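Local coordinates for protein alpha-1,3-glucanase (Paenibacillus glycanilyticus, PDB 6K0P) that hydrolyses alpha-1,3-glucan as a glycoside hydrolase of family GH87, its catalytic domain binding nigerose, at residues K286-N291 with Q299-E304. The protein carries 1 engineered substitution. Residues are numbered along the deposited sequence; the frame is centred on the assembly and turned at random.
With GLC (alpha-D-glucopyranose), chain B.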
loop_
_atom_site.group_PDB
_atom_site.type_symbol
_atom_site.label_atom_id
_atom_site.label_comp_id
_atom_site.label_asym_id
_atom_site.label_seq_id
_atom_site.Cartn_x
_atom_site.Cartn_y
_atom_site.Cartn_z
ATOM N N LYS A 286 -1.473 8.175 -13.112
ATOM C CA LYS A 286 -1.482 8.738 -11.768
ATOM C C LYS A 286 -2.726 9.602 -11.626
ATOM O O LYS A 286 -3.014 10.428 -12.500
ATOM C CB LYS A 286 -0.224 9.569 -11.512
ATOM C CG LYS A 286 1.047 8.736 -11.461
ATOM C CD LYS A 286 1.763 8.678 -12.810
ATOM C CE LYS A 286 3.092 7.960 -12.654
ATOM N NZ LYS A 286 3.865 7.932 -13.935
ATOM N N PHE A 287 -3.485 9.393 -10.543
ATOM C CA PHE A 287 -4.708 10.176 -10.374
ATOM C C PHE A 287 -4.404 11.670 -10.343
ATOM O O PHE A 287 -5.106 12.468 -10.976
ATOM C CB PHE A 287 -5.474 9.754 -9.117
ATOM C CG PHE A 287 -6.610 10.685 -8.770
ATOM C CD1 PHE A 287 -7.655 10.891 -9.665
ATOM C CD2 PHE A 287 -6.632 11.351 -7.559
ATOM C CE1 PHE A 287 -8.689 11.758 -9.351
ATOM C CE2 PHE A 287 -7.675 12.212 -7.232
ATOM C CZ PHE A 287 -8.695 12.419 -8.130
ATOM N N ILE A 288 -3.357 12.064 -9.627
ATOM C CA ILE A 288 -2.909 13.450 -9.577
ATOM C C ILE A 288 -1.516 13.510 -10.185
ATOM O O ILE A 288 -0.603 12.804 -9.732
ATOM C CB ILE A 288 -2.896 14.001 -8.142
ATOM C CG1 ILE A 288 -4.316 14.084 -7.585
ATOM C CG2 ILE A 288 -2.224 15.383 -8.104
ATOM C CD1 ILE A 288 -4.363 14.227 -6.064
ATOM N N ASP A 289 -1.356 14.343 -11.210
ATOM C CA ASP A 289 -0.051 14.752 -11.701
ATOM C C ASP A 289 0.254 16.134 -11.146
ATOM O O ASP A 289 -0.631 16.994 -11.061
ATOM C CB ASP A 289 -0.052 14.831 -13.229
ATOM C CG ASP A 289 -0.327 13.498 -13.883
ATOM O OD1 ASP A 289 0.425 12.547 -13.620
ATOM O OD2 ASP A 289 -1.293 13.415 -14.662
ATOM N N GLY A 290 1.501 16.341 -10.757
ATOM C CA GLY A 290 1.893 17.644 -10.259
ATOM C C GLY A 290 3.395 17.755 -10.196
ATOM O O GLY A 290 3.973 17.848 -9.108
ATOM N N ASN A 291 4.033 17.707 -11.359
ATOM C CA ASN A 291 5.489 17.716 -11.400
ATOM C C ASN A 291 6.009 19.039 -10.860
ATOM O O ASN A 291 5.611 20.116 -11.315
ATOM C CB ASN A 291 5.980 17.494 -12.829
ATOM C CG ASN A 291 5.847 16.046 -13.272
ATOM O OD1 ASN A 291 5.782 15.133 -12.447
ATOM N ND2 ASN A 291 5.806 15.831 -14.582
ATOM N N GLN A 299 -6.218 15.680 0.856
ATOM C CA GLN A 299 -6.676 15.282 2.186
ATOM C C GLN A 299 -8.008 14.555 2.140
ATOM O O GLN A 299 -8.954 15.019 1.499
ATOM C CB GLN A 299 -6.804 16.504 3.100
ATOM C CG GLN A 299 -7.137 16.136 4.539
ATOM C CD GLN A 299 -6.769 17.234 5.522
ATOM O OE1 GLN A 299 -5.911 18.073 5.243
ATOM N NE2 GLN A 299 -7.414 17.228 6.683
ATOM N N ASN A 300 -8.096 13.431 2.858
ATOM C CA ASN A 300 -9.359 12.692 2.978
ATOM C C ASN A 300 -9.937 12.335 1.608
ATOM O O ASN A 300 -11.133 12.506 1.345
ATOM C CB ASN A 300 -10.373 13.460 3.833
ATOM C CG ASN A 300 -11.619 12.640 4.166
ATOM O OD1 ASN A 300 -11.553 11.414 4.373
ATOM N ND2 ASN A 300 -12.768 13.316 4.219
ATOM N N ILE A 301 -9.078 11.863 0.711
ATOM C CA ILE A 301 -9.549 11.296 -0.544
ATOM C C ILE A 301 -9.300 9.792 -0.551
ATOM O O ILE A 301 -8.401 9.273 0.124
ATOM C CB ILE A 301 -9.041 11.992 -1.824
ATOM C CG1 ILE A 301 -7.590 11.647 -2.113
ATOM C CG2 ILE A 301 -9.248 13.523 -1.743
ATOM C CD1 ILE A 301 -7.189 12.039 -3.532
ATOM N N TRP A 302 -10.145 9.086 -1.300
ATOM C CA TRP A 302 -10.125 7.632 -1.414
ATOM C C TRP A 302 -10.014 7.330 -2.902
ATOM O O TRP A 302 -10.881 7.731 -3.682
ATOM C CB TRP A 302 -11.427 7.100 -0.806
ATOM C CG TRP A 302 -11.789 5.641 -0.989
ATOM C CD1 TRP A 302 -11.097 4.663 -1.657
ATOM C CD2 TRP A 302 -12.966 5.018 -0.471
ATOM N NE1 TRP A 302 -11.786 3.466 -1.585
ATOM C CE2 TRP A 302 -12.942 3.667 -0.869
ATOM C CE3 TRP A 302 -14.048 5.479 0.290
ATOM C CZ2 TRP A 302 -13.957 2.773 -0.532
ATOM C CZ3 TRP A 302 -15.058 4.589 0.620
ATOM C CH2 TRP A 302 -15.005 3.251 0.211
ATOM N N VAL A 303 -8.913 6.695 -3.310
ATOM C CA VAL A 303 -8.598 6.488 -4.720
ATOM C C VAL A 303 -8.357 5.002 -4.961
ATOM O O VAL A 303 -7.657 4.350 -4.176
ATOM C CB VAL A 303 -7.356 7.318 -5.112
ATOM C CG1 VAL A 303 -6.981 7.109 -6.555
ATOM C CG2 VAL A 303 -7.605 8.791 -4.837
ATOM N N GLU A 304 -8.927 4.480 -6.048
ATOM C CA GLU A 304 -8.764 3.088 -6.451
ATOM C C GLU A 304 -8.620 2.973 -7.958
ATOM O O GLU A 304 -9.137 3.799 -8.715
ATOM C CB GLU A 304 -9.954 2.203 -6.048
ATOM C CG GLU A 304 -10.253 2.264 -4.560
ATOM C CD GLU A 304 -10.900 1.003 -4.003
ATOM O OE1 GLU A 304 -10.924 -0.055 -4.688
ATOM O OE2 GLU A 304 -11.368 1.059 -2.843
HETATM C C1 GLC B . 7.990 2.700 -13.440
HETATM C C2 GLC B . 8.333 3.950 -14.225
HETATM C C3 GLC B . 7.720 5.153 -13.544
HETATM C C4 GLC B . 6.225 4.942 -13.337
HETATM C C5 GLC B . 6.006 3.695 -12.524
HETATM C C6 GLC B . 4.538 3.319 -12.401
HETATM O O1 GLC B . 8.694 2.794 -12.249
HETATM O O2 GLC B . 9.760 4.024 -14.319
HETATM O O3 GLC B . 7.817 6.244 -14.441
HETATM O O4 GLC B . 5.644 6.022 -12.653
HETATM O O5 GLC B . 6.622 2.625 -13.169
HETATM O O6 GLC B . 3.855 3.198 -13.617
#
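Apolar packing alone joins F287 and I288 to I301 and V303: no hydrogen bond crosses between 286-291 and 299-304, and all four residues are buried. The F287 ring is the centre of it. F287 CE2 lies 3.7 Å from I301 CD1, the firmest evidence for the packing. In the modelled conformer of V303, one of two and so less certain, V303 CG2 lies 3.9 Å from F287 CD2 and V303 CG1 4.0 Å from F287 CB; the CD2–CE2 bond thus meets both methyls obliquely. F287 CB points toward 299-304, and CG anti to the backbone N (chi1 170°) extends the ring to I301 and V303. I288 CD1 adds a looser 4.4 Å contact with I301 CD1. Cutting F287 back to an alanine removes the ring, which would probably open a gap beside I301 and V303 and leave F306 without this ring partner.

The polar interactions involve other partners. W302 NE1 donates to E304 OE2 over 2.7 Å, nearly straight at 166° and within the indole plane, reaching the anti lone pair of the carboxylate. K286 NZ donates to glucose O4 at 2.9 Å and makes a cation-pi contact with W311.

Parallel pairing of 286-289 with 256-259 and 308-313, and of 297-304 with 271-274 and 319-326, is consistent with the right-handed beta-helix of the pectate-lyase-like clan, its faces packed through an apolar interior beside a glycan-binding pocket.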